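Local coordinates for protein endoglucanase (Clostridium thermocellum, PDB 2YIK) that probably hydrolyses internal beta-1,4-glucosidic bonds of cellulose as a family 9 endoglucanase, at residues A[280-285]-A[303-308]; A[254-259]-A[295-300]. All coordinates share one frame; numbering follows the deposited sequence.

Interaction 1: residues A[280-285]-A[303-308]; sequences DDYCWA and FKYYDY. With CA (calcium ion), chain C.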
loop_
_atom_site.group_PDB
_atom_site.type_symbol
_atom_site.label_atom_id
_atom_site.label_comp_id
_atom_site.label_asym_id
_atom_site.label_seq_id
_atom_site.Cartn_x
_atom_site.Cartn_y
_atom_site.Cartn_z
ATOM N N ASP A 280 14.611 -1.082 -4.237
ATOM C CA ASP A 280 13.637 0.001 -4.328
ATOM C C ASP A 280 12.967 0.241 -2.972
ATOM O O ASP A 280 12.810 1.385 -2.558
ATOM C CB ASP A 280 12.584 -0.311 -5.388
ATOM C CG ASP A 280 11.922 -1.636 -5.161
ATOM O OD1 ASP A 280 12.654 -2.616 -4.918
ATOM O OD2 ASP A 280 10.678 -1.703 -5.241
ATOM N N ASP A 281 12.575 -0.828 -2.279
ATOM C CA ASP A 281 11.942 -0.683 -0.966
ATOM C C ASP A 281 12.932 -0.065 0.027
ATOM O O ASP A 281 12.559 0.757 0.869
ATOM C CB ASP A 281 11.506 -2.038 -0.413
ATOM C CG ASP A 281 10.647 -2.826 -1.385
ATOM O OD1 ASP A 281 9.482 -2.453 -1.622
ATOM O OD2 ASP A 281 11.160 -3.833 -1.900
ATOM N N TYR A 282 14.190 -0.488 -0.072
ATOM C CA TYR A 282 15.247 0.008 0.800
ATOM C C TYR A 282 15.398 1.519 0.601
ATOM O O TYR A 282 15.417 2.280 1.569
ATOM C CB TYR A 282 16.563 -0.711 0.472
ATOM C CG TYR A 282 17.683 -0.467 1.460
ATOM C CD1 TYR A 282 17.731 -1.146 2.681
ATOM C CD2 TYR A 282 18.692 0.456 1.179
ATOM C CE1 TYR A 282 18.759 -0.910 3.597
ATOM C CE2 TYR A 282 19.721 0.701 2.084
ATOM C CZ TYR A 282 19.750 0.017 3.291
ATOM O OH TYR A 282 20.756 0.278 4.192
ATOM N N CYS A 283 15.483 1.950 -0.657
ATOM C CA CYS A 283 15.631 3.370 -0.976
ATOM C C CYS A 283 14.391 4.183 -0.598
ATOM O O CYS A 283 14.504 5.322 -0.152
ATOM C CB CYS A 283 15.953 3.549 -2.465
ATOM S SG CYS A 283 17.607 2.952 -2.897
ATOM N N TRP A 284 13.221 3.577 -0.777
ATOM C CA TRP A 284 11.926 4.172 -0.438
ATOM C C TRP A 284 11.907 4.486 1.073
ATOM O O TRP A 284 11.563 5.591 1.480
ATOM C CB TRP A 284 10.837 3.162 -0.838
ATOM C CG TRP A 284 9.399 3.375 -0.406
ATOM C CD1 TRP A 284 8.649 2.495 0.320
ATOM C CD2 TRP A 284 8.488 4.399 -0.841
ATOM N NE1 TRP A 284 7.337 2.886 0.351
ATOM C CE2 TRP A 284 7.204 4.049 -0.360
ATOM C CE3 TRP A 284 8.622 5.562 -1.611
ATOM C CZ2 TRP A 284 6.066 4.826 -0.603
ATOM C CZ3 TRP A 284 7.485 6.339 -1.858
ATOM C CH2 TRP A 284 6.224 5.959 -1.360
ATOM N N ALA A 285 12.292 3.512 1.891
ATOM C CA ALA A 285 12.342 3.696 3.342
ATOM C C ALA A 285 13.390 4.755 3.705
ATOM O O ALA A 285 13.136 5.644 4.521
ATOM C CB ALA A 285 12.681 2.381 4.024
ATOM N N PHE A 303 21.114 7.175 -1.822
ATOM C CA PHE A 303 21.957 7.449 -2.976
ATOM C C PHE A 303 22.810 6.253 -3.380
ATOM O O PHE A 303 23.108 6.078 -4.554
ATOM C CB PHE A 303 22.862 8.661 -2.715
ATOM C CG PHE A 303 22.133 9.986 -2.715
ATOM C CD1 PHE A 303 20.815 10.082 -3.162
ATOM C CD2 PHE A 303 22.784 11.149 -2.311
ATOM C CE1 PHE A 303 20.155 11.313 -3.214
ATOM C CE2 PHE A 303 22.137 12.387 -2.359
ATOM C CZ PHE A 303 20.818 12.469 -2.811
ATOM N N LYS A 304 23.190 5.428 -2.409
ATOM C CA LYS A 304 24.009 4.249 -2.679
ATOM C C LYS A 304 23.304 3.217 -3.572
ATOM O O LYS A 304 23.939 2.574 -4.405
ATOM C CB LYS A 304 24.413 3.585 -1.353
ATOM C CG LYS A 304 25.397 2.413 -1.474
ATOM C CD LYS A 304 25.865 1.909 -0.089
ATOM C CE LYS A 304 26.491 3.038 0.744
ATOM N NZ LYS A 304 26.974 2.611 2.115
ATOM N N TYR A 305 21.992 3.073 -3.420
ATOM C CA TYR A 305 21.267 2.076 -4.196
ATOM C C TYR A 305 20.239 2.598 -5.197
ATOM O O TYR A 305 19.710 1.822 -5.986
ATOM C CB TYR A 305 20.592 1.089 -3.240
ATOM C CG TYR A 305 21.560 0.373 -2.320
ATOM C CD1 TYR A 305 22.360 -0.673 -2.788
ATOM C CD2 TYR A 305 21.687 0.752 -0.982
ATOM C CE1 TYR A 305 23.263 -1.327 -1.943
ATOM C CE2 TYR A 305 22.583 0.108 -0.128
ATOM C CZ TYR A 305 23.368 -0.930 -0.613
ATOM O OH TYR A 305 24.251 -1.571 0.229
ATOM N N TYR A 306 19.970 3.898 -5.176
ATOM C CA TYR A 306 18.995 4.493 -6.085
ATOM C C TYR A 306 19.318 4.300 -7.569
ATOM O O TYR A 306 20.370 4.722 -8.052
ATOM C CB TYR A 306 18.840 5.990 -5.784
ATOM C CG TYR A 306 17.853 6.724 -6.683
ATOM C CD1 TYR A 306 16.594 6.184 -6.963
ATOM C CD2 TYR A 306 18.162 7.979 -7.218
ATOM C CE1 TYR A 306 15.666 6.876 -7.756
ATOM C CE2 TYR A 306 17.240 8.683 -8.012
ATOM C CZ TYR A 306 15.994 8.122 -8.277
ATOM O OH TYR A 306 15.079 8.785 -9.076
ATOM N N ASP A 307 18.398 3.655 -8.282
ATOM C CA ASP A 307 18.540 3.403 -9.716
ATOM C C ASP A 307 17.817 4.549 -10.427
ATOM O O ASP A 307 16.600 4.521 -10.599
ATOM C CB ASP A 307 17.897 2.051 -10.074
ATOM C CG ASP A 307 18.085 1.670 -11.545
ATOM O OD1 ASP A 307 18.587 2.507 -12.329
ATOM O OD2 ASP A 307 17.718 0.531 -11.915
ATOM N N TYR A 308 18.581 5.561 -10.819
ATOM C CA TYR A 308 18.046 6.744 -11.493
ATOM C C TYR A 308 17.339 6.391 -12.796
ATOM O O TYR A 308 16.489 7.139 -13.269
ATOM C CB TYR A 308 19.196 7.718 -11.776
ATOM C CG TYR A 308 18.809 9.061 -12.356
ATOM C CD1 TYR A 308 18.269 10.066 -11.552
ATOM C CD2 TYR A 308 19.030 9.343 -13.706
ATOM C CE1 TYR A 308 17.968 11.322 -12.078
ATOM C CE2 TYR A 308 18.730 10.588 -14.239
ATOM C CZ TYR A 308 18.203 11.573 -13.420
ATOM O OH TYR A 308 17.927 12.817 -13.935
HETATM CA CA CA C . 10.776 -4.296 -4.423
HETATM O O HOH W 1 8.368 -3.556 -3.793
HETATM O O HOH W 2 9.797 -6.639 -4.935
#
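Cys283 and Tyr305 meet where helix 279-293 packs against the end of helix 296-305, and sulfur does most of the touching. SG stands beside the backbone N of its own residue, opposite the carbonyl carbon (chi1 -69°), and from there reaches Tyr305 CB at 3.5 Å. It also lies 3.4 Å from the backbone N of Tyr306, where the chain turns out of the helix. A small, polarisable thiol suits this buried spot, since the two backbones come close: the CA atoms of Cys283 and Tyr306 are 6.2 Å apart.

The ring of the same Tyr305 meets Tyr282, the residue before Cys283. Tyr282 swings its ring out opposite the backbone N (chi1 -170°), bringing CE2 within 3.6 Å of Tyr305 CD2. The two rings are nearly perpendicular, at 89°, but meet obliquely, with their centroids 5.4 Å apart. Tyr282 is long enough to bridge this gap and still give its hydroxyl a hydrogen bond partner, Glu301, one turn before Tyr305; Phe252 stacks on its ring.

Metal binding occupies the first turn of helix 279-293, on a side turned from helix 296-305. Asp280 grips the calcium ion with both carboxylate oxygens, OD1 at 2.6 Å and OD2 at 2.7 Å, whereas Asp281 gives OD2 alone, at 2.6 Å. Asp281 OD1 instead accepts a hydrogen bond from one of two calcium-bound waters, and the backbone O of Lys277 completes the calcium site. Hard, anionic carboxylates suit calcium, and the ion probably offsets the repulsion between the two adjacent aspartates.

The whole is a helical hairpin, two successive antiparallel helices of the all-helical barrel characteristic of family 9 catalytic domains, with a calcium site at the start of its first helix.

Interaction 2: residues A[254-259]-A[295-300]; sequences FAEKNP and NEHYLD
A histidine-carboxylate hydrogen bond joins two helices of the family 9 helical barrel near the protein surface: Glu256, in the last turn of helix 238-257, meets His297, in the first turn of helix 296-305. Their side chains approach from opposite directions and span backbones that are far apart, the closest CA atoms, those of Glu256 and Tyr298, being 10.3 Å from each other. Glutamate has the length for this gap. Its CG lies opposite the backbone N (chi1 -177°) and the chain continues extended, so the carboxylate is carried straight out from the helix.

His297 NE2 donates to Glu256 OE1 at 2.9 Å, and the bond is almost linear, at 170°. OE1 lies close to the plane of the imidazole, at its edge, while the donor meets the syn side of OE1, somewhat out of the carboxylate plane; the two planes are 31° apart. Glu256 OE2 sits 3.1 Å from His297 CE1, so both oxygens face the same end of the ring.

The histidine backbone is held as well. Asn295, at the N-cap, accepts from His297 N through OD1 at 3.0 Å, a role suited to its short amide side chain.

With NE2 as donor, the neighbouring carboxylate would be expected to stabilise a proton on that nitrogen and to raise the histidine's pKa.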
loop_
_atom_site.group_PDB
_atom_site.type_symbol
_atom_site.label_atom_id
_atom_site.label_comp_id
_atom_site.label_asym_id
_atom_site.label_seq_id
_atom_site.Cartn_x
_atom_site.Cartn_y
_atom_site.Cartn_z
ATOM N N PHE A 254 17.904 -2.935 10.852
ATOM C CA PHE A 254 17.937 -4.381 10.721
ATOM C C PHE A 254 18.192 -4.705 9.242
ATOM O O PHE A 254 19.006 -5.564 8.919
ATOM C CB PHE A 254 16.595 -4.959 11.192
ATOM C CG PHE A 254 16.451 -6.447 10.998
ATOM C CD1 PHE A 254 16.050 -6.961 9.764
ATOM C CD2 PHE A 254 16.687 -7.333 12.049
ATOM C CE1 PHE A 254 15.866 -8.339 9.578
ATOM C CE2 PHE A 254 16.506 -8.718 11.877
ATOM C CZ PHE A 254 16.099 -9.220 10.634
ATOM N N ALA A 255 17.500 -4.005 8.348
ATOM C CA ALA A 255 17.676 -4.236 6.912
ATOM C C ALA A 255 19.086 -3.848 6.482
ATOM O O ALA A 255 19.732 -4.558 5.718
ATOM C CB ALA A 255 16.638 -3.433 6.104
ATOM N N GLU A 256 19.565 -2.719 6.989
ATOM C CA GLU A 256 20.894 -2.228 6.646
ATOM C C GLU A 256 22.020 -3.146 7.116
ATOM O O GLU A 256 22.902 -3.502 6.345
ATOM C CB GLU A 256 21.107 -0.840 7.246
ATOM C CG GLU A 256 22.434 -0.215 6.877
ATOM C CD GLU A 256 22.666 1.110 7.562
ATOM O OE1 GLU A 256 21.680 1.799 7.890
ATOM O OE2 GLU A 256 23.838 1.475 7.762
ATOM N N LYS A 257 21.965 -3.517 8.391
ATOM C CA LYS A 257 22.972 -4.354 9.037
ATOM C C LYS A 257 23.084 -5.805 8.595
ATOM O O LYS A 257 24.173 -6.378 8.616
ATOM C CB LYS A 257 22.745 -4.331 10.548
ATOM C CG LYS A 257 23.555 -3.279 11.299
ATOM C CD LYS A 257 23.518 -1.917 10.623
ATOM C CE LYS A 257 24.407 -0.910 11.369
ATOM N NZ LYS A 257 23.965 -0.730 12.797
ATOM N N ASN A 258 21.970 -6.407 8.199
ATOM C CA ASN A 258 21.983 -7.810 7.808
ATOM C C ASN A 258 22.112 -8.064 6.303
ATOM O O ASN A 258 21.869 -7.174 5.491
ATOM C CB ASN A 258 20.728 -8.489 8.369
ATOM C CG ASN A 258 20.702 -8.488 9.901
ATOM O OD1 ASN A 258 19.751 -8.009 10.524
ATOM N ND2 ASN A 258 21.754 -9.032 10.509
ATOM N N PRO A 259 22.532 -9.286 5.918
ATOM C CA PRO A 259 22.684 -9.630 4.499
ATOM C C PRO A 259 21.431 -9.286 3.693
ATOM O O PRO A 259 20.304 -9.453 4.160
ATOM C CB PRO A 259 22.974 -11.130 4.545
ATOM C CG PRO A 259 23.829 -11.230 5.786
ATOM C CD PRO A 259 23.031 -10.379 6.774
ATOM N N ASN A 295 18.754 13.151 8.944
ATOM C CA ASN A 295 20.002 12.443 9.247
ATOM C C ASN A 295 20.602 12.052 7.863
ATOM O O ASN A 295 20.065 11.183 7.123
ATOM C CB ASN A 295 19.722 11.161 10.069
ATOM C CG ASN A 295 21.012 10.414 10.498
ATOM O OD1 ASN A 295 22.097 10.545 9.881
ATOM N ND2 ASN A 295 20.883 9.601 11.540
ATOM N N GLU A 296 21.721 12.688 7.538
ATOM C CA GLU A 296 22.380 12.461 6.279
ATOM C C GLU A 296 22.681 11.008 5.943
ATOM O O GLU A 296 22.813 10.656 4.772
ATOM C CB GLU A 296 23.667 13.279 6.218
ATOM C CG GLU A 296 23.448 14.791 6.128
ATOM C CD GLU A 296 22.614 15.206 4.914
ATOM O OE1 GLU A 296 22.758 14.576 3.842
ATOM O OE2 GLU A 296 21.822 16.176 5.025
ATOM N N HIS A 297 22.805 10.170 6.963
ATOM C CA HIS A 297 23.096 8.758 6.752
ATOM C C HIS A 297 22.042 8.091 5.862
ATOM O O HIS A 297 22.368 7.266 5.005
ATOM C CB HIS A 297 23.159 8.033 8.097
ATOM C CG HIS A 297 23.236 6.546 7.973
ATOM N ND1 HIS A 297 24.345 5.892 7.476
ATOM C CD2 HIS A 297 22.329 5.580 8.255
ATOM C CE1 HIS A 297 24.118 4.594 7.458
ATOM N NE2 HIS A 297 22.901 4.377 7.924
ATOM N N TYR A 298 20.780 8.446 6.077
ATOM C CA TYR A 298 19.696 7.875 5.293
ATOM C C TYR A 298 19.772 8.304 3.842
ATOM O O TYR A 298 19.536 7.498 2.941
ATOM C CB TYR A 298 18.346 8.266 5.892
ATOM C CG TYR A 298 18.125 7.640 7.243
ATOM C CD1 TYR A 298 18.155 6.255 7.396
ATOM C CD2 TYR A 298 17.908 8.427 8.375
ATOM C CE1 TYR A 298 17.979 5.663 8.645
ATOM C CE2 TYR A 298 17.727 7.850 9.627
ATOM C CZ TYR A 298 17.763 6.467 9.755
ATOM O OH TYR A 298 17.583 5.900 10.992
ATOM N N LEU A 299 20.105 9.569 3.607
ATOM C CA LEU A 299 20.209 10.045 2.239
ATOM C C LEU A 299 21.377 9.337 1.558
ATOM O O LEU A 299 21.309 9.023 0.366
ATOM C CB LEU A 299 20.422 11.557 2.201
ATOM C CG LEU A 299 20.209 12.188 0.819
ATOM C CD1 LEU A 299 18.756 11.981 0.354
ATOM C CD2 LEU A 299 20.544 13.679 0.897
ATOM N N ASP A 300 22.444 9.078 2.319
ATOM C CA ASP A 300 23.614 8.386 1.781
ATOM C C ASP A 300 23.244 6.955 1.399
ATOM O O ASP A 300 23.745 6.418 0.412
ATOM C CB ASP A 300 24.758 8.333 2.802
ATOM C CG ASP A 300 25.444 9.674 2.994
ATOM O OD1 ASP A 300 25.405 10.511 2.071
ATOM O OD2 ASP A 300 26.044 9.884 4.071
#

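From the N terminus, the chain passes through helix 238-257, helix 279-293 and helix 296-305. Interaction 2 starts at 254-259 and closes at 295-300, spanning the loop to the second helix and all of that helix. Interaction 1 starts inside this span, at 280-285, and closes beyond it, at 303-308, so the two cross. Both use helix 296-305, interaction 2 at its beginning and interaction 1 at its end, tying it to each of the two preceding helices. The contacts, with centres 11 Å apart, also touch directly: Tyr282 OH packs 3.2 Å from Glu256 CG. Together they tie three successive helices of the barrel to one another.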